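Long-range contacts in 2''-aminoglycoside nucleotidyltransferase (Klebsiella pneumoniae, PDB 4WQL), which adenylates the 2''-hydroxyl group of kanamycin, gentamicin, tobramycin and related aminoglycosides in a magnesium-dependent reaction, making bacteria resistant to them: residues A[73-78]-A[85-90]; A[28-33]-A[44-49]; A[128-133]-A[151-156]. All blocks are in the same frame, centred on the assembly; numbering follows the deposited sequence. Where two conformers were deposited one is given.

Overall arrangement
Contacts 1 and 2 belong to the N-terminal domain and contact 3 to the C-terminal one. All three are mostly buried; the centre of contact 2 is about 5 Å from that of the chain, those of contacts 1 and 3 about 10 and 11 Å. Kanamycin, bound in the cleft between the domains, touches each. Contacts 1 and 2 meet in one sheet through strands 46-51 and 84-93 and share a magnesium ion. Their chemistry is that of an active site: carboxylates, metal and waters. Contact 1 is a hairpin with direct backbone bonds; contact 2 sets a helix across a strand and relies on waters. Contact 3, beside helix 28-36, pairs two helices through aromatic and aliphatic side chains.

Contact 1: A[73-78]-A[85-90]. With MG (magnesium ion), chain C; KAN (kanamycin a), chain D.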
loop_
_atom_site.group_PDB
_atom_site.type_symbol
_atom_site.label_atom_id
_atom_site.label_comp_id
_atom_site.label_asym_id
_atom_site.label_seq_id
_atom_site.Cartn_x
_atom_site.Cartn_y
_atom_site.Cartn_z
ATOM N N LEU A 73 15.427 -1.599 1.469
ATOM C CA LEU A 73 15.058 -0.979 2.743
ATOM C C LEU A 73 14.904 -2.042 3.840
ATOM O O LEU A 73 14.861 -3.226 3.535
ATOM C CB LEU A 73 13.768 -0.152 2.547
ATOM C CG LEU A 73 14.052 1.011 1.564
ATOM C CD1 LEU A 73 12.830 1.771 1.146
ATOM C CD2 LEU A 73 15.094 1.967 2.226
ATOM N N ASP A 74 14.794 -1.618 5.103
ATOM C CA ASP A 74 14.565 -2.583 6.185
ATOM C C ASP A 74 13.205 -3.315 5.970
ATOM O O ASP A 74 13.129 -4.495 6.275
ATOM C CB ASP A 74 14.617 -1.891 7.548
ATOM C CG ASP A 74 16.038 -1.784 8.103
ATOM O OD1 ASP A 74 16.915 -2.606 7.725
ATOM O OD2 ASP A 74 16.277 -0.883 8.931
ATOM N N TYR A 75 12.172 -2.630 5.428
ATOM C CA TYR A 75 10.818 -3.195 5.284
ATOM C C TYR A 75 10.453 -3.741 3.874
ATOM O O TYR A 75 9.357 -4.224 3.722
ATOM C CB TYR A 75 9.718 -2.138 5.630
ATOM C CG TYR A 75 9.654 -0.988 4.606
ATOM C CD1 TYR A 75 8.915 -1.111 3.433
ATOM C CD2 TYR A 75 10.345 0.203 4.821
ATOM C CE1 TYR A 75 8.873 -0.100 2.463
ATOM C CE2 TYR A 75 10.304 1.242 3.865
ATOM C CZ TYR A 75 9.552 1.081 2.699
ATOM O OH TYR A 75 9.524 2.098 1.755
ATOM N N GLY A 76 11.333 -3.629 2.874
ATOM C CA GLY A 76 10.976 -3.867 1.476
ATOM C C GLY A 76 11.993 -3.235 0.536
ATOM O O GLY A 76 13.172 -3.104 0.894
ATOM N N PHE A 77 11.575 -2.843 -0.669
ATOM C CA PHE A 77 12.538 -2.265 -1.618
ATOM C C PHE A 77 11.875 -1.206 -2.474
ATOM O O PHE A 77 10.650 -1.222 -2.636
ATOM C CB PHE A 77 13.168 -3.357 -2.503
ATOM C CG PHE A 77 12.184 -4.017 -3.459
ATOM C CD1 PHE A 77 11.462 -5.148 -3.046
ATOM C CD2 PHE A 77 12.004 -3.532 -4.757
ATOM C CE1 PHE A 77 10.578 -5.801 -3.943
ATOM C CE2 PHE A 77 11.111 -4.203 -5.663
ATOM C CZ PHE A 77 10.408 -5.344 -5.238
ATOM N N LEU A 78 12.679 -0.314 -3.048
ATOM C CA LEU A 78 12.159 0.699 -3.990
ATOM C C LEU A 78 12.611 0.306 -5.376
ATOM O O LEU A 78 13.766 -0.028 -5.529
ATOM C CB LEU A 78 12.713 2.118 -3.707
ATOM C CG LEU A 78 12.533 2.724 -2.323
ATOM C CD1 LEU A 78 13.061 4.224 -2.268
ATOM C CD2 LEU A 78 11.084 2.586 -1.877
ATOM N N LEU A 85 8.362 5.710 -9.341
ATOM C CA LEU A 85 8.907 4.969 -8.187
ATOM C C LEU A 85 7.864 3.988 -7.664
ATOM O O LEU A 85 6.691 4.350 -7.480
ATOM C CB LEU A 85 9.306 5.941 -7.070
ATOM C CG LEU A 85 10.099 5.389 -5.892
ATOM C CD1 LEU A 85 11.559 5.231 -6.310
ATOM C CD2 LEU A 85 9.948 6.283 -4.645
ATOM N N LEU A 86 8.292 2.752 -7.404
ATOM C CA LEU A 86 7.445 1.733 -6.764
ATOM C C LEU A 86 7.971 1.431 -5.379
ATOM O O LEU A 86 9.152 1.074 -5.239
ATOM C CB LEU A 86 7.443 0.443 -7.560
ATOM C CG LEU A 86 7.178 0.378 -9.053
ATOM C CD1 LEU A 86 7.136 -1.136 -9.387
ATOM C CD2 LEU A 86 5.835 0.997 -9.330
ATOM N N ASP A 87 7.099 1.538 -4.379
ATOM C CA ASP A 87 7.529 1.390 -3.014
ATOM C C ASP A 87 6.978 0.041 -2.530
ATOM O O ASP A 87 5.813 -0.046 -2.234
ATOM C CB ASP A 87 6.973 2.552 -2.185
ATOM C CG ASP A 87 7.510 2.559 -0.753
ATOM O OD1 ASP A 87 8.184 1.598 -0.320
ATOM O OD2 ASP A 87 7.232 3.533 -0.039
ATOM N N CYS A 88 7.845 -0.990 -2.427
ATOM C CA CYS A 88 7.331 -2.355 -2.351
ATOM C C CYS A 88 7.563 -2.992 -0.982
ATOM O O CYS A 88 8.698 -2.985 -0.510
ATOM C CB CYS A 88 8.013 -3.207 -3.438
ATOM S SG CYS A 88 7.650 -2.602 -5.083
ATOM N N GLU A 89 6.513 -3.568 -0.383
ATOM C CA GLU A 89 6.655 -4.191 0.912
ATOM C C GLU A 89 6.103 -5.626 0.872
ATOM O O GLU A 89 5.043 -5.834 0.354
ATOM C CB GLU A 89 5.869 -3.398 1.957
ATOM C CG GLU A 89 5.883 -4.041 3.343
ATOM C CD GLU A 89 5.211 -3.188 4.446
ATOM O OE1 GLU A 89 5.738 -3.246 5.617
ATOM O OE2 GLU A 89 4.215 -2.500 4.115
ATOM N N PRO A 90 6.841 -6.584 1.418
ATOM C CA PRO A 90 6.314 -7.966 1.457
ATOM C C PRO A 90 5.187 -8.229 2.491
ATOM O O PRO A 90 5.072 -7.540 3.523
ATOM C CB PRO A 90 7.551 -8.786 1.857
ATOM C CG PRO A 90 8.272 -7.809 2.833
ATOM C CD PRO A 90 8.149 -6.495 2.083
HETATM MG MG MG C . 5.571 5.422 -0.644
HETATM C C1 KAN D . 5.967 0.738 8.338
HETATM C C2 KAN D . 6.987 1.215 9.442
HETATM C C3 KAN D . 8.156 0.253 9.538
HETATM C C4 KAN D . 7.558 -1.110 9.866
HETATM C C5 KAN D . 6.588 -1.537 8.779
HETATM C C6 KAN D . 5.912 -2.829 9.353
HETATM C C7 KAN D . 5.703 1.736 3.039
HETATM C C8 KAN D . 6.265 2.852 3.960
HETATM C C9 KAN D . 6.948 2.309 5.230
HETATM C C10 KAN D . 5.999 1.319 5.961
HETATM C C11 KAN D . 5.411 0.248 5.062
HETATM C C12 KAN D . 4.711 0.883 3.862
HETATM C C13 KAN D . 7.183 5.103 3.777
HETATM C C14 KAN D . 6.862 6.004 2.536
HETATM C C15 KAN D . 8.006 5.863 1.511
HETATM C C16 KAN D . 9.337 6.211 2.191
HETATM C C17 KAN D . 9.568 5.242 3.384
HETATM C C18 KAN D . 10.775 5.493 4.306
HETATM N N1 KAN D . 4.851 -3.298 8.426
HETATM N N2 KAN D . 4.420 -0.490 5.883
HETATM N N3 KAN D . 5.158 2.286 1.761
HETATM N N4 KAN D . 7.793 6.698 0.305
HETATM O O5 KAN D . 5.530 -0.602 8.654
HETATM O O6 KAN D . 7.368 2.592 9.134
HETATM O O7 KAN D . 9.076 0.669 10.594
HETATM O O8 KAN D . 8.586 -2.081 9.885
HETATM O O9 KAN D . 6.690 0.852 7.124
HETATM O O10 KAN D . 7.272 3.375 6.187
HETATM O O11 KAN D . 7.204 3.749 3.330
HETATM O O12 KAN D . 8.469 5.392 4.331
HETATM O O13 KAN D . 5.580 5.682 1.942
HETATM O O14 KAN D . 10.409 6.146 1.230
HETATM O O15 KAN D . 10.650 6.806 4.888
HETATM O O HOH W 1 7.519 -5.198 6.100
#
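The Tyr75 ring turns its edge to Asp87, whose OD1 lies in the ring plane. Kanamycin C9 sits over the centre of one face, and Leu73 CB covers the rim of the opposite face. Tyr75 OH donates to Asp87 OD1 over 2.5 Å, on the syn side of a carboxylate turned 51° from the ring. Asp87 OD2 binds a magnesium ion at 2.6 Å, long for this metal. Ring and metal would fix the rotation of this carboxylate, the inferred proton acceptor. Leu78 CD2 packs 3.4 Å from Asp87 OD1. The Phe77 ring has Cys88 CB over its face, a CH-pi contact 3.7 Å from the centroid, and SG meets it obliquely.

Residues 77-78 and 85-90 are in the arms of the beta hairpin 77-81/84-93; Tyr75 lies in the loop before it. Phe77 and Cys88 form an antiparallel hydrogen-bonded pair: Phe77 N to Cys88 O is 2.9 Å, Cys88 N to Phe77 O 2.8 Å. Their side chains face helix 55-64. Glu89 CG stands anti to the backbone N (chi1 176°), and the extended chain carries the carboxylate to two kanamycin amines: OE1 accepts from N1, OE2 from N2 at 2.7 Å. A water bonds Tyr75 O and Glu89 OE1.

Contact 2: A[28-33]-A[44-49]; sequences GGWAID and DDIDLT. With MG (magnesium ion), chain C; MG (magnesium ion), chain B; KAN (kanamycin a), chain D.
Helix 28-33 crosses strand 46-49 almost squarely, at 87°, and brings Gly28 CA to 5.7 Å from Asp47 CA. No hydrogen bond joins the segments directly. Gly28 has no side chain, which leaves room for the Asp47 carboxylate: Asp47 OD2 lies 3.8 Å from Gly28 CA. One water does much of the joining. It accepts from Trp30 N and Asp47 N and donates to Asp47 OD2 over 2.7 Å, so it ties helix 28-33 to the strand. Trp30 points toward the strand. The edge of its indole meets the backbone, with CD1 3.6 Å from Asp45 O, and CD1 also touches Ile46 CG1 at 4.1 Å. Trp30 NE1 is hydrogen-bonded to Gln6 OE1.

Asp45 and Asp47 each bridge two magnesium ions, one oxygen to each ion. Asp45 starts out pointing away from the helix, but its chi1 of 65° swings the carboxylate back to the metals. One ion takes Asp45 OD1, Asp47 OD2 and three waters. One of these waters accepts from Gly29 N at 3.0 Å; another donates to Asp45 O. The second ion takes Asp45 OD2, Asp47 OD1, Asp87 and kanamycin O13, the 2''-hydroxyl that is adenylated. The paired glycines followed by Asp-x-Asp are the motif of the nucleotidyltransferase superfamily.

Strand 46-51 runs between strands 25-27 and 84-93 in the sheet. Trp30 and Ile46 both pack under helix 5-19, on Ile10. Ala31 and Ile32 turn to helix 126-139 of the C-terminal domain.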
loop_
_atom_site.group_PDB
_atom_site.type_symbol
_atom_site.label_atom_id
_atom_site.label_comp_id
_atom_site.label_asym_id
_atom_site.label_seq_id
_atom_site.Cartn_x
_atom_site.Cartn_y
_atom_site.Cartn_z
ATOM N N GLY A 28 -0.887 2.390 0.428
ATOM C CA GLY A 28 -0.632 3.821 0.614
ATOM C C GLY A 28 -1.624 4.719 -0.107
ATOM O O GLY A 28 -2.811 4.423 -0.124
ATOM N N GLY A 29 -1.141 5.850 -0.646
ATOM C CA GLY A 29 -2.027 6.843 -1.227
ATOM C C GLY A 29 -2.934 6.306 -2.293
ATOM O O GLY A 29 -4.120 6.694 -2.405
ATOM N N TRP A 30 -2.352 5.488 -3.171
ATOM C CA TRP A 30 -3.158 4.942 -4.286
ATOM C C TRP A 30 -4.190 3.956 -3.758
ATOM O O TRP A 30 -5.217 3.748 -4.406
ATOM C CB TRP A 30 -2.255 4.244 -5.350
ATOM C CG TRP A 30 -1.915 5.158 -6.492
ATOM C CD1 TRP A 30 -0.687 5.649 -6.831
ATOM C CD2 TRP A 30 -2.844 5.651 -7.474
ATOM N NE1 TRP A 30 -0.805 6.430 -7.981
ATOM C CE2 TRP A 30 -2.107 6.414 -8.412
ATOM C CE3 TRP A 30 -4.221 5.461 -7.682
ATOM C CZ2 TRP A 30 -2.711 7.077 -9.504
ATOM C CZ3 TRP A 30 -4.831 6.121 -8.748
ATOM C CH2 TRP A 30 -4.070 6.914 -9.654
ATOM N N ALA A 31 -3.918 3.332 -2.601
ATOM C CA ALA A 31 -4.918 2.396 -2.065
ATOM C C ALA A 31 -6.135 3.168 -1.551
ATOM O O ALA A 31 -7.289 2.690 -1.648
ATOM C CB ALA A 31 -4.386 1.514 -0.933
ATOM N N ILE A 32 -5.871 4.324 -0.965
ATOM C CA ILE A 32 -6.963 5.164 -0.529
ATOM C C ILE A 32 -7.829 5.482 -1.762
ATOM O O ILE A 32 -9.077 5.349 -1.773
ATOM C CB ILE A 32 -6.426 6.486 0.126
ATOM C CG1 ILE A 32 -5.665 6.173 1.411
ATOM C CG2 ILE A 32 -7.578 7.504 0.367
ATOM C CD1 ILE A 32 -4.974 7.402 2.033
ATOM N N ASP A 33 -7.183 5.967 -2.814
ATOM C CA ASP A 33 -7.952 6.358 -4.019
ATOM C C ASP A 33 -8.632 5.161 -4.648
ATOM O O ASP A 33 -9.778 5.278 -5.161
ATOM C CB ASP A 33 -7.060 7.037 -5.047
ATOM C CG ASP A 33 -6.812 8.485 -4.713
ATOM O OD1 ASP A 33 -7.271 8.907 -3.636
ATOM O OD2 ASP A 33 -6.178 9.207 -5.549
ATOM N N ASP A 44 3.034 10.670 -5.081
ATOM C CA ASP A 44 4.482 10.702 -5.255
ATOM C C ASP A 44 5.071 9.400 -5.804
ATOM O O ASP A 44 6.119 9.409 -6.483
ATOM C CB ASP A 44 5.183 11.037 -3.921
ATOM C CG ASP A 44 4.868 12.448 -3.437
ATOM O OD1 ASP A 44 4.647 13.346 -4.284
ATOM O OD2 ASP A 44 4.836 12.639 -2.196
ATOM N N ASP A 45 4.411 8.292 -5.522
ATOM C CA ASP A 45 4.891 7.001 -5.970
ATOM C C ASP A 45 3.757 6.018 -5.925
ATOM O O ASP A 45 2.648 6.377 -5.540
ATOM C CB ASP A 45 6.099 6.518 -5.120
ATOM C CG ASP A 45 5.753 6.240 -3.656
ATOM O OD1 ASP A 45 4.578 6.256 -3.263
ATOM O OD2 ASP A 45 6.678 5.938 -2.887
ATOM N N ILE A 46 4.033 4.779 -6.325
ATOM C CA ILE A 46 3.083 3.722 -6.244
ATOM C C ILE A 46 3.512 2.729 -5.170
ATOM O O ILE A 46 4.598 2.168 -5.272
ATOM C CB ILE A 46 2.977 2.973 -7.573
ATOM C CG1 ILE A 46 2.511 3.914 -8.692
ATOM C CG2 ILE A 46 2.056 1.775 -7.436
ATOM C CD1 ILE A 46 2.913 3.434 -10.089
ATOM N N ASP A 47 2.702 2.569 -4.125
ATOM C CA ASP A 47 3.024 1.559 -3.078
ATOM C C ASP A 47 2.392 0.232 -3.415
ATOM O O ASP A 47 1.211 0.162 -3.788
ATOM C CB ASP A 47 2.551 2.043 -1.686
ATOM C CG ASP A 47 3.154 3.421 -1.331
ATOM O OD1 ASP A 47 4.311 3.465 -0.957
ATOM O OD2 ASP A 47 2.487 4.421 -1.512
ATOM N N LEU A 48 3.187 -0.848 -3.289
ATOM C CA LEU A 48 2.706 -2.205 -3.581
ATOM C C LEU A 48 3.049 -3.104 -2.421
ATOM O O LEU A 48 4.141 -2.981 -1.795
ATOM C CB LEU A 48 3.361 -2.813 -4.844
ATOM C CG LEU A 48 3.149 -2.064 -6.170
ATOM C CD1 LEU A 48 4.023 -2.624 -7.315
ATOM C CD2 LEU A 48 1.621 -2.143 -6.516
ATOM N N THR A 49 2.127 -4.036 -2.146
ATOM C CA THR A 49 2.377 -5.096 -1.181
ATOM C C THR A 49 2.420 -6.410 -1.940
ATOM O O THR A 49 1.529 -6.680 -2.747
ATOM C CB THR A 49 1.261 -5.141 -0.079
ATOM O OG1 THR A 49 1.268 -3.903 0.650
ATOM C CG2 THR A 49 1.506 -6.289 0.906
HETATM MG MG MG C . 5.571 5.422 -0.644
HETATM MG MG MG B . 3.287 6.316 -1.541
HETATM C C1 KAN D . 5.967 0.738 8.338
HETATM C C2 KAN D . 6.987 1.215 9.442
HETATM C C3 KAN D . 8.156 0.253 9.538
HETATM C C4 KAN D . 7.558 -1.110 9.866
HETATM C C5 KAN D . 6.588 -1.537 8.779
HETATM C C6 KAN D . 5.912 -2.829 9.353
HETATM C C7 KAN D . 5.703 1.736 3.039
HETATM C C8 KAN D . 6.265 2.852 3.960
HETATM C C9 KAN D . 6.948 2.309 5.230
HETATM C C10 KAN D . 5.999 1.319 5.961
HETATM C C11 KAN D . 5.411 0.248 5.062
HETATM C C12 KAN D . 4.711 0.883 3.862
HETATM C C13 KAN D . 7.183 5.103 3.777
HETATM C C14 KAN D . 6.862 6.004 2.536
HETATM C C15 KAN D . 8.006 5.863 1.511
HETATM C C16 KAN D . 9.337 6.211 2.191
HETATM C C17 KAN D . 9.568 5.242 3.384
HETATM C C18 KAN D . 10.775 5.493 4.306
HETATM N N1 KAN D . 4.851 -3.298 8.426
HETATM N N2 KAN D . 4.420 -0.490 5.883
HETATM N N3 KAN D . 5.158 2.286 1.761
HETATM N N4 KAN D . 7.793 6.698 0.305
HETATM O O5 KAN D . 5.530 -0.602 8.654
HETATM O O6 KAN D . 7.368 2.592 9.134
HETATM O O7 KAN D . 9.076 0.669 10.594
HETATM O O8 KAN D . 8.586 -2.081 9.885
HETATM O O9 KAN D . 6.690 0.852 7.124
HETATM O O10 KAN D . 7.272 3.375 6.187
HETATM O O11 KAN D . 7.204 3.749 3.330
HETATM O O12 KAN D . 8.469 5.392 4.331
HETATM O O13 KAN D . 5.580 5.682 1.942
HETATM O O14 KAN D . 10.409 6.146 1.230
HETATM O O15 KAN D . 10.650 6.806 4.888
HETATM O O HOH W 2 1.724 6.682 -0.078
HETATM O O HOH W 3 0.444 4.361 -3.337
HETATM O O HOH W 4 1.960 6.638 -2.851
HETATM O O HOH W 5 3.832 8.418 -1.103
#

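Contact 3: A[128-133]-A[151-156]. With KAN (kanamycin a), chain D.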
loop_
_atom_site.group_PDB
_atom_site.type_symbol
_atom_site.label_atom_id
_atom_site.label_comp_id
_atom_site.label_asym_id
_atom_site.label_seq_id
_atom_site.Cartn_x
_atom_site.Cartn_y
_atom_site.Cartn_z
ATOM N N ALA A 128 -5.013 -1.245 7.556
ATOM C CA ALA A 128 -3.567 -1.363 7.236
ATOM C C ALA A 128 -3.016 -0.005 6.777
ATOM O O ALA A 128 -1.911 0.423 7.140
ATOM C CB ALA A 128 -3.347 -2.432 6.155
ATOM N N ILE A 129 -3.820 0.661 5.948
ATOM C CA ILE A 129 -3.440 2.006 5.475
ATOM C C ILE A 129 -3.232 2.965 6.632
ATOM O O ILE A 129 -2.226 3.742 6.709
ATOM C CB ILE A 129 -4.529 2.542 4.495
ATOM C CG1 ILE A 129 -4.517 1.710 3.189
ATOM C CG2 ILE A 129 -4.355 4.063 4.191
ATOM C CD1 ILE A 129 -5.846 1.907 2.395
ATOM N N ILE A 130 -4.225 2.987 7.527
ATOM C CA ILE A 130 -4.165 3.946 8.632
ATOM C C ILE A 130 -3.031 3.590 9.624
ATOM O O ILE A 130 -2.359 4.465 10.176
ATOM C CB ILE A 130 -5.533 3.970 9.309
ATOM C CG1 ILE A 130 -6.526 4.647 8.357
ATOM C CG2 ILE A 130 -5.489 4.622 10.686
ATOM C CD1 ILE A 130 -7.965 4.439 8.819
ATOM N N TRP A 131 -2.869 2.288 9.866
ATOM C CA TRP A 131 -1.793 1.802 10.751
ATOM C C TRP A 131 -0.435 2.416 10.410
ATOM O O TRP A 131 0.353 2.773 11.284
ATOM C CB TRP A 131 -1.741 0.272 10.641
ATOM C CG TRP A 131 -0.904 -0.469 11.673
ATOM C CD1 TRP A 131 0.343 -1.057 11.473
ATOM C CD2 TRP A 131 -1.295 -0.806 13.006
ATOM N NE1 TRP A 131 0.751 -1.684 12.610
ATOM C CE2 TRP A 131 -0.219 -1.531 13.581
ATOM C CE3 TRP A 131 -2.420 -0.510 13.801
ATOM C CZ2 TRP A 131 -0.260 -2.029 14.895
ATOM C CZ3 TRP A 131 -2.452 -1.005 15.110
ATOM C CH2 TRP A 131 -1.366 -1.747 15.646
ATOM N N ASP A 132 -0.155 2.554 9.124
ATOM C CA ASP A 132 1.144 3.106 8.761
ATOM C C ASP A 132 1.330 4.545 9.098
ATOM O O ASP A 132 2.454 4.968 9.350
ATOM C CB ASP A 132 1.389 2.912 7.273
ATOM C CG ASP A 132 2.249 1.686 7.007
ATOM O OD1 ASP A 132 2.685 1.055 8.011
ATOM O OD2 ASP A 132 2.481 1.350 5.819
ATOM N N TYR A 133 0.242 5.320 9.136
ATOM C CA TYR A 133 0.369 6.679 9.644
ATOM C C TYR A 133 0.761 6.716 11.102
ATOM O O TYR A 133 1.274 7.715 11.575
ATOM C CB TYR A 133 -0.947 7.462 9.478
ATOM C CG TYR A 133 -1.243 7.810 8.044
ATOM C CD1 TYR A 133 -0.730 8.957 7.477
ATOM C CD2 TYR A 133 -2.016 6.959 7.245
ATOM C CE1 TYR A 133 -1.012 9.265 6.126
ATOM C CE2 TYR A 133 -2.296 7.259 5.926
ATOM C CZ TYR A 133 -1.801 8.416 5.383
ATOM O OH TYR A 133 -2.063 8.711 4.061
ATOM N N GLU A 151 -3.950 15.524 5.077
ATOM C CA GLU A 151 -5.200 15.410 4.304
ATOM C C GLU A 151 -5.496 13.941 3.962
ATOM O O GLU A 151 -6.688 13.535 4.016
ATOM C CB GLU A 151 -5.132 16.205 3.028
ATOM C CG GLU A 151 -5.139 17.685 3.324
ATOM C CD GLU A 151 -4.936 18.538 2.080
ATOM O OE1 GLU A 151 -4.567 17.981 1.013
ATOM O OE2 GLU A 151 -5.090 19.776 2.194
ATOM N N SER A 152 -4.464 13.166 3.579
ATOM C CA SER A 152 -4.694 11.744 3.190
ATOM C C SER A 152 -5.084 10.951 4.429
ATOM O O SER A 152 -5.988 10.094 4.387
ATOM C CB SER A 152 -3.460 11.135 2.488
ATOM O OG SER A 152 -2.325 11.051 3.340
ATOM N N TYR A 153 -4.409 11.200 5.551
ATOM C CA TYR A 153 -4.820 10.552 6.790
ATOM C C TYR A 153 -6.308 10.859 7.164
ATOM O O TYR A 153 -7.086 9.950 7.540
ATOM C CB TYR A 153 -3.911 10.993 7.958
ATOM C CG TYR A 153 -4.299 10.460 9.329
ATOM C CD1 TYR A 153 -4.038 9.154 9.678
ATOM C CD2 TYR A 153 -4.950 11.273 10.278
ATOM C CE1 TYR A 153 -4.351 8.673 10.919
ATOM C CE2 TYR A 153 -5.298 10.778 11.519
ATOM C CZ TYR A 153 -4.997 9.479 11.840
ATOM O OH TYR A 153 -5.314 8.949 13.075
ATOM N N ARG A 154 -6.673 12.130 7.116
ATOM C CA ARG A 154 -8.023 12.509 7.492
ATOM C C ARG A 154 -9.076 11.889 6.548
ATOM O O ARG A 154 -10.143 11.467 6.969
ATOM C CB ARG A 154 -8.184 14.040 7.476
ATOM C CG ARG A 154 -7.457 14.733 8.606
ATOM C CD ARG A 154 -7.643 16.288 8.522
ATOM N NE ARG A 154 -6.902 16.977 9.583
ATOM C CZ ARG A 154 -7.424 17.353 10.753
ATOM N NH1 ARG A 154 -8.707 17.130 11.020
ATOM N NH2 ARG A 154 -6.664 17.960 11.661
ATOM N N LEU A 155 -8.705 11.757 5.292
ATOM C CA LEU A 155 -9.618 11.139 4.308
ATOM C C LEU A 155 -9.764 9.652 4.637
ATOM O O LEU A 155 -10.865 9.122 4.651
ATOM C CB LEU A 155 -9.074 11.344 2.916
ATOM C CG LEU A 155 -9.941 10.736 1.830
ATOM C CD1 LEU A 155 -11.452 11.137 1.973
ATOM C CD2 LEU A 155 -9.376 11.160 0.460
ATOM N N ALA A 156 -8.649 8.979 4.929
ATOM C CA ALA A 156 -8.760 7.580 5.293
ATOM C C ALA A 156 -9.616 7.417 6.596
ATOM O O ALA A 156 -10.414 6.484 6.731
ATOM C CB ALA A 156 -7.359 6.985 5.475
HETATM C C1 KAN D . 5.967 0.738 8.338
HETATM C C2 KAN D . 6.987 1.215 9.442
HETATM C C3 KAN D . 8.156 0.253 9.538
HETATM C C4 KAN D . 7.558 -1.110 9.866
HETATM C C5 KAN D . 6.588 -1.537 8.779
HETATM C C6 KAN D . 5.912 -2.829 9.353
HETATM C C7 KAN D . 5.703 1.736 3.039
HETATM C C8 KAN D . 6.265 2.852 3.960
HETATM C C9 KAN D . 6.948 2.309 5.230
HETATM C C10 KAN D . 5.999 1.319 5.961
HETATM C C11 KAN D . 5.411 0.248 5.062
HETATM C C12 KAN D . 4.711 0.883 3.862
HETATM C C13 KAN D . 7.183 5.103 3.777
HETATM C C14 KAN D . 6.862 6.004 2.536
HETATM C C15 KAN D . 8.006 5.863 1.511
HETATM C C16 KAN D . 9.337 6.211 2.191
HETATM C C17 KAN D . 9.568 5.242 3.384
HETATM C C18 KAN D . 10.775 5.493 4.306
HETATM N N1 KAN D . 4.851 -3.298 8.426
HETATM N N2 KAN D . 4.420 -0.490 5.883
HETATM N N3 KAN D . 5.158 2.286 1.761
HETATM N N4 KAN D . 7.793 6.698 0.305
HETATM O O5 KAN D . 5.530 -0.602 8.654
HETATM O O6 KAN D . 7.368 2.592 9.134
HETATM O O7 KAN D . 9.076 0.669 10.594
HETATM O O8 KAN D . 8.586 -2.081 9.885
HETATM O O9 KAN D . 6.690 0.852 7.124
HETATM O O10 KAN D . 7.272 3.375 6.187
HETATM O O11 KAN D . 7.204 3.749 3.330
HETATM O O12 KAN D . 8.469 5.392 4.331
HETATM O O13 KAN D . 5.580 5.682 1.942
HETATM O O14 KAN D . 10.409 6.146 1.230
HETATM O O15 KAN D . 10.650 6.806 4.888
#
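Tyr133 and Tyr153 carry most of this contact. Their side chains slide past each other in opposite directions and form an offset edge-to-face pair. The edge of Tyr153 is directed at the face of Tyr133, with centroids 5.3 Å apart and planes at 61°. The closest atoms are Tyr133 CG and Tyr153 CD1, at 3.5 Å. Tyr153 also lays its CB over the Tyr133 face as a CH-pi contact, 4.0 Å from the centroid. The Tyr153 ring stands opposite its own backbone N (chi1 176°), which carries it past the root of Tyr133 toward Ile130. There Tyr153 CE1 meets Ile130 CG2 at 4.2 Å.

Segments 128-133 and 151-156 lie on two helices of the C-terminal domain, 126-139 and 147-160. The axes of 128-133 and 151-156 run 140° apart, roughly antiparallel, and approach to 10.1 Å. Their CA atoms come nearest at Ile130 and Ala156. The small Ala156 CB takes Ile130 CG1 at 3.8 Å. A third helix, 162-176, touches Ile130 and Tyr153 through Val165.

At its far end Tyr133 meets Ser152 near the ring plane. Tyr133 OH and Ser152 OG are hydrogen-bonded at 2.5 Å, but this length is doubtful because Ser152 has two conformers. Ser152 OG is also bonded to His149 O in its own helix. Next to Tyr133, Asp132 serves the substrate: its OD2 accepts from kanamycin N2 at 2.7 Å.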